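Long-range contacts in putative dehydrogenase (Pseudomonas fluorescens, PDB 6UUG), which oxidises methanesulfinate as MsuC, the flavin-dependent monooxygenase of a two-component system in bacterial sulfur assimilation: residues Val98-Ala103 / Ile211-Thr216; Arg149-Asp154 / Val182-Gly187; Trp158-Gly163 / Phe223-Val228; Glu265-Glu270 / Asp377-Asn382. All blocks are in the same frame, centred on the assembly; numbering follows the deposited sequence.

Interaction 1: residues Val98-Ala103 / Ile211-Thr216; sequences VDSSIA and IGQRQT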
loop_
_atom_site.group_PDB
_atom_site.type_symbol
_atom_site.label_atom_id
_atom_site.label_comp_id
_atom_site.label_asym_id
_atom_site.label_seq_id
_atom_site.Cartn_x
_atom_site.Cartn_y
_atom_site.Cartn_z
ATOM N N VAL A 98 16.236 -20.216 9.310
ATOM C CA VAL A 98 17.600 -20.378 8.812
ATOM C C VAL A 98 17.625 -21.142 7.490
ATOM O O VAL A 98 18.526 -20.939 6.667
ATOM C CB VAL A 98 18.500 -21.084 9.850
ATOM C CG1 VAL A 98 18.591 -20.268 11.129
ATOM C CG2 VAL A 98 17.992 -22.477 10.150
ATOM N N ASP A 99 16.647 -22.023 7.269
ATOM C CA ASP A 99 16.734 -22.954 6.142
ATOM C C ASP A 99 15.320 -23.431 5.791
ATOM O O ASP A 99 14.851 -24.440 6.322
ATOM C CB ASP A 99 17.643 -24.116 6.498
ATOM C CG ASP A 99 17.925 -25.034 5.324
ATOM O OD1 ASP A 99 17.223 -24.954 4.283
ATOM O OD2 ASP A 99 18.875 -25.845 5.456
ATOM N N SER A 100 14.663 -22.703 4.893
ATOM C CA SER A 100 13.271 -23.023 4.607
ATOM C C SER A 100 13.126 -24.310 3.811
ATOM O O SER A 100 12.047 -24.903 3.835
ATOM C CB SER A 100 12.600 -21.872 3.862
ATOM O OG SER A 100 13.240 -21.652 2.628
ATOM N N SER A 101 14.169 -24.739 3.087
ATOM C CA SER A 101 14.109 -26.038 2.409
ATOM C C SER A 101 14.080 -27.181 3.410
ATOM O O SER A 101 13.310 -28.138 3.256
ATOM C CB SER A 101 15.301 -26.209 1.470
ATOM O OG SER A 101 15.139 -25.384 0.341
ATOM N N ILE A 102 14.928 -27.107 4.428
ATOM C CA ILE A 102 14.883 -28.103 5.493
ATOM C C ILE A 102 13.557 -28.013 6.238
ATOM O O ILE A 102 12.943 -29.035 6.576
ATOM C CB ILE A 102 16.096 -27.918 6.424
ATOM C CG1 ILE A 102 17.334 -28.524 5.760
ATOM C CG2 ILE A 102 15.865 -28.559 7.785
ATOM C CD1 ILE A 102 17.244 -30.038 5.595
ATOM N N ALA A 103 13.077 -26.788 6.488
ATOM C CA ALA A 103 11.788 -26.649 7.159
ATOM C C ALA A 103 10.685 -27.315 6.352
ATOM O O ALA A 103 9.797 -27.965 6.916
ATOM C CB ALA A 103 11.466 -25.174 7.391
ATOM N N ILE A 211 14.001 -21.175 -8.301
ATOM C CA ILE A 211 14.718 -20.011 -7.773
ATOM C C ILE A 211 14.704 -20.002 -6.249
ATOM O O ILE A 211 15.587 -19.400 -5.621
ATOM C CB ILE A 211 14.160 -18.688 -8.334
ATOM C CG1 ILE A 211 12.695 -18.503 -7.922
ATOM C CG2 ILE A 211 14.369 -18.623 -9.852
ATOM C CD1 ILE A 211 12.282 -17.054 -7.709
ATOM N N GLY A 212 13.709 -20.653 -5.629
ATOM C CA GLY A 212 13.660 -20.786 -4.189
ATOM C C GLY A 212 13.385 -22.230 -3.802
ATOM O O GLY A 212 13.124 -23.084 -4.655
ATOM N N GLN A 213 13.435 -22.487 -2.489
ATOM C CA GLN A 213 13.226 -23.838 -1.955
ATOM C C GLN A 213 14.144 -24.851 -2.632
ATOM O O GLN A 213 13.724 -25.953 -3.000
ATOM C CB GLN A 213 11.763 -24.265 -2.100
ATOM C CG GLN A 213 10.791 -23.428 -1.295
ATOM C CD GLN A 213 11.132 -23.394 0.185
ATOM O OE1 GLN A 213 11.915 -22.558 0.630
ATOM N NE2 GLN A 213 10.541 -24.309 0.956
ATOM N N ARG A 214 15.416 -24.482 -2.787
ATOM C CA ARG A 214 16.304 -25.184 -3.709
ATOM C C ARG A 214 16.826 -26.513 -3.172
ATOM O O ARG A 214 17.584 -27.185 -3.880
ATOM C CB ARG A 214 17.477 -24.277 -4.090
ATOM C CG ARG A 214 17.030 -23.080 -4.930
ATOM C CD ARG A 214 18.181 -22.172 -5.362
ATOM N NE ARG A 214 19.357 -22.910 -5.823
ATOM C CZ ARG A 214 19.466 -23.513 -7.007
ATOM N NH1 ARG A 214 18.460 -23.493 -7.875
ATOM N NH2 ARG A 214 20.589 -24.153 -7.321
ATOM N N GLN A 215 16.441 -26.920 -1.959
ATOM C CA GLN A 215 16.892 -28.198 -1.414
ATOM C C GLN A 215 15.721 -29.040 -0.912
ATOM O O GLN A 215 15.893 -29.873 -0.018
ATOM C CB GLN A 215 17.926 -27.988 -0.305
ATOM C CG GLN A 215 19.269 -27.440 -0.818
ATOM C CD GLN A 215 20.408 -27.610 0.180
ATOM O OE1 GLN A 215 20.312 -27.187 1.337
ATOM N NE2 GLN A 215 21.495 -28.248 -0.264
ATOM N N THR A 216 14.535 -28.858 -1.495
ATOM C CA THR A 216 13.363 -29.667 -1.170
ATOM C C THR A 216 13.163 -30.856 -2.110
ATOM O O THR A 216 12.214 -31.622 -1.913
ATOM C CB THR A 216 12.094 -28.802 -1.177
ATOM O OG1 THR A 216 11.926 -28.196 -2.471
ATOM C CG2 THR A 216 12.189 -27.717 -0.115
HETATM O O HOH W 1 18.694 -25.010 2.056
#
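Ser100 and Ser101, in the first turn of helix 100-119, meet loop 211-216 through their hydroxyls. The tight part is at the Gln213 amide. Ser100 OG donates to Gln213 OE1 at 2.6 Å, in the carbonyl plane, and Gln213 NE2 returns a weak bond to Ser100 O (3.3 Å); a bend at chi2 (-56°) brings the amide round to the helix. Beside it, Ser101 OG accepts from Gln215 N (3.1 Å) within the type I turn Gln213-Thr216, and Thr216 CG2 packs 3.6 Å from Ser101 O. The looser side is filled by a water that donates to Asp99 OD1 and Gln215 OE1, with Arg50 reaching Asp99 OD2 and Gln215 OE1 as well. Asp99 also N-caps the helix through Ile102 N. With an alanine in place of Gln213, Ser100 OG would probably lose its acceptor and a gap would open beside the helix start. Such buried, mostly neutral hydrogen bonding implies a fit that depends on direction more than on apolar bulk.

Interaction 2: residues Arg149-Asp154 / Val182-Gly187; sequences RTVVKD and VDESNG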
loop_
_atom_site.group_PDB
_atom_site.type_symbol
_atom_site.label_atom_id
_atom_site.label_comp_id
_atom_site.label_asym_id
_atom_site.label_seq_id
_atom_site.Cartn_x
_atom_site.Cartn_y
_atom_site.Cartn_z
ATOM N N ARG A 149 -1.437 -37.630 -14.289
ATOM C CA ARG A 149 -0.675 -38.462 -15.215
ATOM C C ARG A 149 -0.374 -39.854 -14.672
ATOM O O ARG A 149 -0.011 -40.741 -15.451
ATOM C CB ARG A 149 0.644 -37.781 -15.588
ATOM C CG ARG A 149 0.504 -36.590 -16.520
ATOM C CD ARG A 149 1.871 -35.997 -16.830
ATOM N NE ARG A 149 2.533 -35.509 -15.623
ATOM C CZ ARG A 149 3.827 -35.213 -15.547
ATOM N NH1 ARG A 149 4.610 -35.360 -16.609
ATOM N NH2 ARG A 149 4.339 -34.779 -14.402
ATOM N N THR A 150 -0.493 -40.073 -13.366
ATOM C CA THR A 150 -0.297 -41.394 -12.785
ATOM C C THR A 150 -1.652 -42.065 -12.598
ATOM O O THR A 150 -2.550 -41.490 -11.978
ATOM C CB THR A 150 0.447 -41.305 -11.452
ATOM O OG1 THR A 150 1.757 -40.778 -11.685
ATOM C CG2 THR A 150 0.586 -42.683 -10.827
ATOM N N VAL A 151 -1.800 -43.270 -13.152
ATOM C CA VAL A 151 -3.051 -44.012 -13.085
ATOM C C VAL A 151 -2.786 -45.357 -12.419
ATOM O O VAL A 151 -1.669 -45.884 -12.432
ATOM C CB VAL A 151 -3.704 -44.218 -14.472
ATOM C CG1 VAL A 151 -3.818 -42.899 -15.225
ATOM C CG2 VAL A 151 -2.922 -45.234 -15.280
ATOM N N VAL A 152 -3.835 -45.910 -11.824
ATOM C CA VAL A 152 -3.754 -47.189 -11.129
ATOM C C VAL A 152 -4.593 -48.204 -11.891
ATOM O O VAL A 152 -5.744 -47.927 -12.250
ATOM C CB VAL A 152 -4.205 -47.069 -9.661
ATOM C CG1 VAL A 152 -5.396 -46.134 -9.541
ATOM C CG2 VAL A 152 -4.529 -48.451 -9.080
ATOM N N LYS A 153 -4.004 -49.369 -12.157
ATOM C CA LYS A 153 -4.699 -50.500 -12.756
ATOM C C LYS A 153 -4.894 -51.583 -11.703
ATOM O O LYS A 153 -4.001 -51.834 -10.886
ATOM C CB LYS A 153 -3.917 -51.070 -13.941
ATOM C CG LYS A 153 -3.641 -50.073 -15.055
ATOM C CD LYS A 153 -4.924 -49.617 -15.728
ATOM C CE LYS A 153 -4.627 -48.619 -16.832
ATOM N NZ LYS A 153 -3.630 -49.158 -17.796
ATOM N N ASP A 154 -6.064 -52.219 -11.726
ATOM C CA ASP A 154 -6.375 -53.318 -10.820
ATOM C C ASP A 154 -6.066 -54.638 -11.517
ATOM O O ASP A 154 -6.648 -54.942 -12.564
ATOM C CB ASP A 154 -7.839 -53.261 -10.383
ATOM C CG ASP A 154 -8.145 -54.194 -9.220
ATOM O OD1 ASP A 154 -7.252 -54.971 -8.813
ATOM O OD2 ASP A 154 -9.283 -54.144 -8.705
ATOM N N VAL A 182 -4.850 -41.929 -10.159
ATOM C CA VAL A 182 -6.261 -41.819 -10.513
ATOM C C VAL A 182 -6.751 -43.173 -11.007
ATOM O O VAL A 182 -6.103 -43.815 -11.842
ATOM C CB VAL A 182 -6.501 -40.711 -11.559
ATOM C CG1 VAL A 182 -6.236 -39.340 -10.949
ATOM C CG2 VAL A 182 -5.622 -40.899 -12.775
ATOM N N ASP A 183 -7.870 -43.629 -10.455
ATOM C CA ASP A 183 -8.573 -44.799 -10.965
ATOM C C ASP A 183 -9.625 -44.306 -11.945
ATOM O O ASP A 183 -10.619 -43.695 -11.544
ATOM C CB ASP A 183 -9.207 -45.605 -9.836
ATOM C CG ASP A 183 -10.315 -46.522 -10.325
ATOM O OD1 ASP A 183 -10.102 -47.226 -11.338
ATOM O OD2 ASP A 183 -11.395 -46.542 -9.695
ATOM N N GLU A 184 -9.407 -44.572 -13.230
ATOM C CA GLU A 184 -10.294 -44.067 -14.268
ATOM C C GLU A 184 -11.615 -44.829 -14.267
ATOM O O GLU A 184 -11.874 -45.650 -15.152
ATOM C CB GLU A 184 -9.587 -44.143 -15.619
ATOM C CG GLU A 184 -8.131 -43.689 -15.523
ATOM C CD GLU A 184 -7.456 -43.521 -16.872
ATOM O OE1 GLU A 184 -8.033 -42.847 -17.750
ATOM O OE2 GLU A 184 -6.343 -44.061 -17.051
ATOM N N SER A 185 -12.447 -44.561 -13.260
ATOM C CA SER A 185 -13.774 -45.150 -13.125
ATOM C C SER A 185 -14.751 -44.034 -12.792
ATOM O O SER A 185 -14.581 -43.344 -11.780
ATOM C CB SER A 185 -13.796 -46.230 -12.038
ATOM N N ASN A 186 -15.764 -43.854 -13.644
ATOM C CA ASN A 186 -16.782 -42.811 -13.476
ATOM C C ASN A 186 -16.154 -41.420 -13.399
ATOM O O ASN A 186 -16.563 -40.579 -12.595
ATOM C CB ASN A 186 -17.663 -43.082 -12.253
ATOM N N GLY A 187 -15.149 -41.171 -14.245
ATOM C CA GLY A 187 -14.492 -39.885 -14.324
ATOM C C GLY A 187 -13.113 -39.824 -13.692
ATOM O O GLY A 187 -12.331 -38.929 -14.035
#
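Val151 and Val182 form a single beta bridge that joins strand 151-154, of the antiparallel sheet, to the end of strand 176-183, of the mixed sheet, within the beta domain expected of the acyl-CoA dehydrogenase fold. Two backbone bonds hold the bridge, Val182 N to Thr150 O (3.0 Å) and Val152 N to Val182 O (3.1 Å). The two bridged valines cross obliquely and touch through one methyl each, Val151 CG1 and Val182 CG2, 3.6 Å apart. Glu184 sits at the centre of an inverse gamma turn and sends its extended chain back toward strand 151-154. Lys153 NZ, 5.8 Å from Glu184 OE2, is too far for a salt bridge. Val152 is turned differently: its CG1 lies between the backbone N and the carbonyl carbon (chi1 39°, well short of a staggered +60°), which lays that methyl against the peptide linking Val182 and Asp183. Val152 also packs on Phe161 and Arg159 of strand 159-162 and on Ala181, so it sits where the two sheets meet. At the outer edge, Glu184 OE2 rests 3.3 Å from Val151 CG1, a carboxylate oxygen against a methyl.

Interaction 3: residues Trp158-Gly163 / Phe223-Val228; sequences WREFSG and FERVRV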
loop_
_atom_site.group_PDB
_atom_site.type_symbol
_atom_site.label_atom_id
_atom_site.label_comp_id
_atom_site.label_asym_id
_atom_site.label_seq_id
_atom_site.Cartn_x
_atom_site.Cartn_y
_atom_site.Cartn_z
ATOM N N TRP A 158 -3.323 -57.562 -6.965
ATOM C CA TRP A 158 -2.740 -56.305 -6.524
ATOM C C TRP A 158 -3.071 -55.222 -7.545
ATOM O O TRP A 158 -3.642 -55.490 -8.605
ATOM C CB TRP A 158 -1.232 -56.442 -6.335
ATOM C CG TRP A 158 -0.492 -56.711 -7.610
ATOM C CD1 TRP A 158 -0.035 -55.788 -8.506
ATOM C CD2 TRP A 158 -0.114 -57.993 -8.126
ATOM N NE1 TRP A 158 0.601 -56.415 -9.551
ATOM C CE2 TRP A 158 0.568 -57.768 -9.339
ATOM C CE3 TRP A 158 -0.287 -59.306 -7.680
ATOM C CZ2 TRP A 158 1.077 -58.811 -10.112
ATOM C CZ3 TRP A 158 0.221 -60.338 -8.446
ATOM C CH2 TRP A 158 0.894 -60.085 -9.647
ATOM N N ARG A 159 -2.697 -53.992 -7.218
ATOM C CA ARG A 159 -2.825 -52.868 -8.132
ATOM C C ARG A 159 -1.441 -52.359 -8.521
ATOM O O ARG A 159 -0.430 -52.689 -7.895
ATOM C CB ARG A 159 -3.663 -51.752 -7.504
ATOM C CG ARG A 159 -5.020 -52.228 -7.034
ATOM C CD ARG A 159 -5.700 -51.172 -6.198
ATOM N NE ARG A 159 -6.774 -51.730 -5.387
ATOM C CZ ARG A 159 -8.032 -51.312 -5.422
ATOM N NH1 ARG A 159 -8.941 -51.883 -4.640
ATOM N NH2 ARG A 159 -8.380 -50.318 -6.230
ATOM N N GLU A 160 -1.397 -51.542 -9.570
ATOM C CA GLU A 160 -0.134 -51.003 -10.053
ATOM C C GLU A 160 -0.310 -49.541 -10.431
ATOM O O GLU A 160 -1.252 -49.192 -11.151
ATOM C CB GLU A 160 0.389 -51.801 -11.256
ATOM C CG GLU A 160 1.006 -53.134 -10.872
ATOM C CD GLU A 160 1.488 -53.938 -12.069
ATOM O OE1 GLU A 160 1.513 -53.400 -13.196
ATOM O OE2 GLU A 160 1.840 -55.119 -11.871
ATOM N N PHE A 161 0.596 -48.693 -9.943
ATOM C CA PHE A 161 0.648 -47.292 -10.347
ATOM C C PHE A 161 1.617 -47.157 -11.515
ATOM O O PHE A 161 2.731 -47.689 -11.463
ATOM C CB PHE A 161 1.107 -46.378 -9.205
ATOM C CG PHE A 161 0.122 -46.237 -8.063
ATOM C CD1 PHE A 161 -1.023 -47.017 -7.985
ATOM C CD2 PHE A 161 0.359 -45.309 -7.055
ATOM C CE1 PHE A 161 -1.905 -46.880 -6.926
ATOM C CE2 PHE A 161 -0.523 -45.165 -5.995
ATOM C CZ PHE A 161 -1.656 -45.949 -5.931
ATOM N N SER A 162 1.195 -46.443 -12.558
ATOM C CA SER A 162 2.029 -46.189 -13.726
ATOM C C SER A 162 1.797 -44.767 -14.215
ATOM O O SER A 162 0.654 -44.313 -14.293
ATOM C CB SER A 162 1.730 -47.178 -14.866
ATOM O OG SER A 162 2.069 -48.503 -14.504
ATOM N N GLY A 163 2.877 -44.072 -14.543
ATOM C CA GLY A 163 2.785 -42.728 -15.065
ATOM C C GLY A 163 3.869 -41.857 -14.475
ATOM O O GLY A 163 4.816 -42.336 -13.853
ATOM N N PHE A 223 6.742 -43.710 -12.460
ATOM C CA PHE A 223 6.208 -44.955 -11.915
ATOM C C PHE A 223 6.029 -45.951 -13.055
ATOM O O PHE A 223 5.252 -45.700 -13.982
ATOM C CB PHE A 223 4.868 -44.715 -11.212
ATOM C CG PHE A 223 4.990 -44.074 -9.859
ATOM C CD1 PHE A 223 5.260 -42.722 -9.735
ATOM C CD2 PHE A 223 4.814 -44.824 -8.709
ATOM C CE1 PHE A 223 5.372 -42.137 -8.484
ATOM C CE2 PHE A 223 4.924 -44.247 -7.458
ATOM C CZ PHE A 223 5.202 -42.908 -7.343
ATOM N N GLU A 224 6.726 -47.082 -12.976
ATOM C CA GLU A 224 6.673 -48.126 -13.999
ATOM C C GLU A 224 6.115 -49.400 -13.368
ATOM O O GLU A 224 6.860 -50.154 -12.736
ATOM C CB GLU A 224 8.056 -48.370 -14.599
ATOM C CG GLU A 224 8.032 -49.218 -15.856
ATOM C CD GLU A 224 7.462 -48.468 -17.045
ATOM O OE1 GLU A 224 8.093 -47.479 -17.479
ATOM O OE2 GLU A 224 6.377 -48.860 -17.533
ATOM N N ARG A 225 4.810 -49.629 -13.537
ATOM C CA ARG A 225 4.120 -50.806 -12.997
ATOM C C ARG A 225 4.471 -51.037 -11.526
ATOM O O ARG A 225 4.833 -52.140 -11.109
ATOM C CB ARG A 225 4.422 -52.052 -13.836
ATOM C CG ARG A 225 3.851 -51.999 -15.247
ATOM C CD ARG A 225 3.916 -53.351 -15.957
ATOM N NE ARG A 225 3.096 -54.366 -15.296
ATOM C CZ ARG A 225 3.582 -55.466 -14.727
ATOM N NH1 ARG A 225 4.888 -55.702 -14.747
ATOM N NH2 ARG A 225 2.762 -56.335 -14.144
ATOM N N VAL A 226 4.358 -49.977 -10.729
ATOM C CA VAL A 226 4.736 -50.052 -9.320
ATOM C C VAL A 226 3.628 -50.754 -8.554
ATOM O O VAL A 226 2.486 -50.283 -8.523
ATOM C CB VAL A 226 4.999 -48.658 -8.737
ATOM C CG1 VAL A 226 5.291 -48.770 -7.241
ATOM C CG2 VAL A 226 6.135 -47.982 -9.479
ATOM N N ARG A 227 3.967 -51.870 -7.914
ATOM C CA ARG A 227 2.960 -52.659 -7.220
ATOM C C ARG A 227 2.521 -51.965 -5.934
ATOM O O ARG A 227 3.343 -51.406 -5.200
ATOM C CB ARG A 227 3.503 -54.056 -6.915
ATOM C CG ARG A 227 2.548 -54.906 -6.104
ATOM C CD ARG A 227 3.045 -56.341 -5.950
ATOM N NE ARG A 227 2.140 -57.123 -5.110
ATOM C CZ ARG A 227 1.922 -58.427 -5.255
ATOM N NH1 ARG A 227 1.078 -59.059 -4.448
ATOM N NH2 ARG A 227 2.544 -59.094 -6.216
ATOM N N VAL A 228 1.213 -51.992 -5.669
ATOM C CA VAL A 228 0.632 -51.415 -4.458
ATOM C C VAL A 228 -0.349 -52.419 -3.859
ATOM O O VAL A 228 -1.319 -52.815 -4.520
ATOM C CB VAL A 228 -0.067 -50.070 -4.739
ATOM C CG1 VAL A 228 -0.651 -49.504 -3.467
ATOM C CG2 VAL A 228 0.922 -49.079 -5.336
#
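Glu160 OE2 holds two partners at once: a salt bridge from Arg225 NH2 at 2.7 Å and the indole NH of Trp158, two residues earlier in the chain, whose NE1 is 2.9 Å away. The indole bond is almost perfectly straight (179°), lies in the ring plane and meets OE2 on its anti side. Arg225 comes in differently, its guanidinium turned 67° from the carboxylate, with OE2 over its face. Next comes the antiparallel ladder. Arg159 and Val228 form one hydrogen-bonded pair and Phe161 and Val226 another, the latter joined by Phe161 N to Val226 O at 2.8 Å. A beta bulge then shifts the register by one before Gly163 pairs with Phe223, and at the bulge Ser162 OG accepts from Arg225 N (3.1 Å). Arg227, extended from CG to NE, lays its guanidinium nearly flat on the Trp158 ring, centres 4.0 Å apart, while Glu229 takes its NE. On the other side of the sheet, Val228 CG2 sits squarely over the centre of the Phe161 ring (3.8 Å), and Phe223 CD2 comes within 4.1 Å of Phe161 CB. Leu191, Ala193 and Ile195 of strand 189-196 pack on this apolar face. The antiparallel pairing is thus two-sided: charge and indole on the face of Glu160 and Arg227, hydrocarbon on that of Phe161 and Val228. With OE2 gripped from two directions, the Glu160 carboxylate is probably fixed in rotation and favoured as the anion.

Interaction 4: residues Glu265-Glu270 / Asp377-Asn382; sequences EGAFEE and DRHWRN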
loop_
_atom_site.group_PDB
_atom_site.type_symbol
_atom_site.label_atom_id
_atom_site.label_comp_id
_atom_site.label_asym_id
_atom_site.label_seq_id
_atom_site.Cartn_x
_atom_site.Cartn_y
_atom_site.Cartn_z
ATOM N N GLU A 265 10.781 -13.990 9.955
ATOM C CA GLU A 265 11.499 -13.761 11.210
ATOM C C GLU A 265 13.005 -13.904 11.016
ATOM O O GLU A 265 13.794 -13.139 11.589
ATOM C CB GLU A 265 11.003 -14.742 12.286
ATOM C CG GLU A 265 9.601 -14.438 12.793
ATOM C CD GLU A 265 9.143 -15.383 13.891
ATOM O OE1 GLU A 265 9.319 -16.610 13.751
ATOM O OE2 GLU A 265 8.586 -14.877 14.892
ATOM N N GLY A 266 13.429 -14.863 10.197
ATOM C CA GLY A 266 14.857 -15.031 9.973
ATOM C C GLY A 266 15.431 -13.892 9.155
ATOM O O GLY A 266 16.520 -13.381 9.450
ATOM N N ALA A 267 14.685 -13.451 8.141
ATOM C CA ALA A 267 15.090 -12.288 7.356
ATOM C C ALA A 267 15.221 -11.057 8.239
ATOM O O ALA A 267 16.200 -10.304 8.145
ATOM C CB ALA A 267 14.075 -12.032 6.239
ATOM N N PHE A 268 14.226 -10.834 9.104
ATOM C CA PHE A 268 14.257 -9.705 10.021
ATOM C C PHE A 268 15.489 -9.759 10.916
ATOM O O PHE A 268 16.188 -8.756 11.084
ATOM C CB PHE A 268 12.980 -9.708 10.868
ATOM C CG PHE A 268 13.004 -8.757 12.032
ATOM C CD1 PHE A 268 12.592 -7.441 11.880
ATOM C CD2 PHE A 268 13.373 -9.203 13.300
ATOM C CE1 PHE A 268 12.592 -6.552 12.969
ATOM C CE2 PHE A 268 13.366 -8.330 14.394
ATOM C CZ PHE A 268 12.979 -7.003 14.224
ATOM N N GLU A 269 15.760 -10.923 11.510
ATOM C CA GLU A 269 16.910 -11.008 12.407
ATOM C C GLU A 269 18.218 -10.808 11.649
ATOM O O GLU A 269 19.144 -10.169 12.160
ATOM C CB GLU A 269 16.908 -12.337 13.154
ATOM C CG GLU A 269 18.036 -12.448 14.191
ATOM C CD GLU A 269 18.094 -11.271 15.173
ATOM O OE1 GLU A 269 17.039 -10.703 15.541
ATOM O OE2 GLU A 269 19.216 -10.915 15.585
ATOM N N GLU A 270 18.318 -11.335 10.430
ATOM C CA GLU A 270 19.552 -11.142 9.672
ATOM C C GLU A 270 19.744 -9.672 9.317
ATOM O O GLU A 270 20.867 -9.155 9.369
ATOM C CB GLU A 270 19.546 -12.019 8.414
ATOM C CG GLU A 270 20.879 -12.011 7.656
ATOM C CD GLU A 270 21.007 -13.134 6.625
ATOM O OE1 GLU A 270 19.982 -13.700 6.214
ATOM O OE2 GLU A 270 22.147 -13.450 6.225
ATOM N N ASP A 377 18.941 -12.067 -0.402
ATOM C CA ASP A 377 17.708 -12.213 -1.166
ATOM C C ASP A 377 17.109 -13.606 -1.083
ATOM O O ASP A 377 16.003 -13.805 -1.596
ATOM C CB ASP A 377 17.959 -11.880 -2.647
ATOM C CG ASP A 377 18.920 -12.860 -3.311
ATOM O OD1 ASP A 377 19.936 -13.203 -2.672
ATOM O OD2 ASP A 377 18.666 -13.306 -4.464
ATOM N N ARG A 378 17.806 -14.579 -0.479
ATOM C CA ARG A 378 17.271 -15.941 -0.447
ATOM C C ARG A 378 15.946 -16.009 0.314
ATOM O O ARG A 378 15.054 -16.777 -0.069
ATOM C CB ARG A 378 18.306 -16.911 0.150
ATOM C CG ARG A 378 18.510 -16.838 1.670
ATOM C CD ARG A 378 19.749 -17.633 2.111
ATOM N NE ARG A 378 19.906 -17.626 3.568
ATOM C CZ ARG A 378 20.366 -16.584 4.254
ATOM N NH1 ARG A 378 20.726 -15.470 3.619
ATOM N NH2 ARG A 378 20.472 -16.645 5.576
ATOM N N HIS A 379 15.782 -15.198 1.361
ATOM C CA HIS A 379 14.506 -15.182 2.073
ATOM C C HIS A 379 13.384 -14.746 1.143
ATOM O O HIS A 379 12.354 -15.414 1.048
ATOM C CB HIS A 379 14.568 -14.250 3.283
ATOM C CG HIS A 379 15.733 -14.507 4.191
ATOM N ND1 HIS A 379 15.838 -15.645 4.962
ATOM C CD2 HIS A 379 16.828 -13.760 4.467
ATOM C CE1 HIS A 379 16.956 -15.593 5.666
ATOM N NE2 HIS A 379 17.578 -14.462 5.382
ATOM N N TRP A 380 13.571 -13.625 0.435
ATOM C CA TRP A 380 12.547 -13.189 -0.514
ATOM C C TRP A 380 12.289 -14.264 -1.572
ATOM O O TRP A 380 11.134 -14.583 -1.874
ATOM C CB TRP A 380 12.949 -11.856 -1.176
ATOM C CG TRP A 380 11.846 -11.271 -2.062
ATOM C CD1 TRP A 380 10.855 -10.396 -1.687
ATOM C CD2 TRP A 380 11.630 -11.544 -3.456
ATOM N NE1 TRP A 380 10.036 -10.114 -2.771
ATOM C CE2 TRP A 380 10.488 -10.808 -3.861
ATOM C CE3 TRP A 380 12.292 -12.335 -4.402
ATOM C CZ2 TRP A 380 10.009 -10.828 -5.186
ATOM C CZ3 TRP A 380 11.811 -12.351 -5.727
ATOM C CH2 TRP A 380 10.664 -11.621 -6.088
ATOM N N ARG A 381 13.355 -14.840 -2.153
ATOM C CA ARG A 381 13.151 -15.834 -3.214
ATOM C C ARG A 381 12.393 -17.054 -2.708
ATOM O O ARG A 381 11.534 -17.604 -3.412
ATOM C CB ARG A 381 14.488 -16.288 -3.800
ATOM C CG ARG A 381 15.132 -15.283 -4.712
ATOM C CD ARG A 381 16.346 -15.913 -5.382
ATOM N NE ARG A 381 17.522 -15.917 -4.518
ATOM C CZ ARG A 381 18.025 -16.985 -3.900
ATOM N NH1 ARG A 381 17.457 -18.184 -4.017
ATOM N NH2 ARG A 381 19.118 -16.851 -3.159
ATOM N N ASN A 382 12.743 -17.522 -1.512
ATOM C CA ASN A 382 12.062 -18.681 -0.944
ATOM C C ASN A 382 10.588 -18.381 -0.711
ATOM O O ASN A 382 9.710 -19.186 -1.044
ATOM C CB ASN A 382 12.742 -19.080 0.370
ATOM C CG ASN A 382 14.108 -19.705 0.152
ATOM O OD1 ASN A 382 14.406 -20.192 -0.937
ATOM N ND2 ASN A 382 14.940 -19.701 1.193
#
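Glu270 OE1 gathers the polar bonds of this contact. His379 NE2 donates to it at 2.7 Å, nearly straight (173°) and within the imidazole plane, with the carboxylate turned 78° from the ring. Arg378 adds a salt bridge to the same oxygen through weak bonds from NH1 and NH2 (3.1 Å for NH2), and its NH1 also bonds Arg375 O. Glu270 gets there fully extended, CG trans to its backbone N (chi1 -173°). The apolar part is a CH-pi contact: Ala267 CB lies over one face of the His379 ring, 4.0 Å from its centroid, and Arg378 CG covers the opposite face. A leucine at His379 could not donate, and Glu270 OE1 would probably keep just the weak arginine bonds from this segment. Helices 247-277 and 378-386 run antiparallel here, short axes 10.0 Å apart. Cys358 of helix 333-360 packs on Ala267 and His379, Val48 of helix 32-53 on Arg378, and Trp380 stacks on Trp380 of a second subunit.

Overall arrangement
Interactions 1 and 4 lie in the buried helical part of the chain, their centres 11 Å apart, and they join directly: Arg381 NH1 bonds Ile211 O and Asn382 OD1 bonds Gln213 N, so helix 378-386 is hydrogen-bonded to loop 211-216. Interactions 2 and 3 lie together at the beta end, only partly buried, and are linked because strand 151-154 of one pairs with strand 159-162 of the other. About 41 Å between centres separates interaction 3 from interaction 4, across the middle of the chain. The chemistry follows the place. Inside, single side chains make specific polar bonds, neutral in interaction 1 and charged in interaction 4. At the beta end, backbone pairing does the joining, sparingly in interaction 2 and extensively in interaction 3, with the exposed Arg225 and Arg227 on the outside of interaction 3.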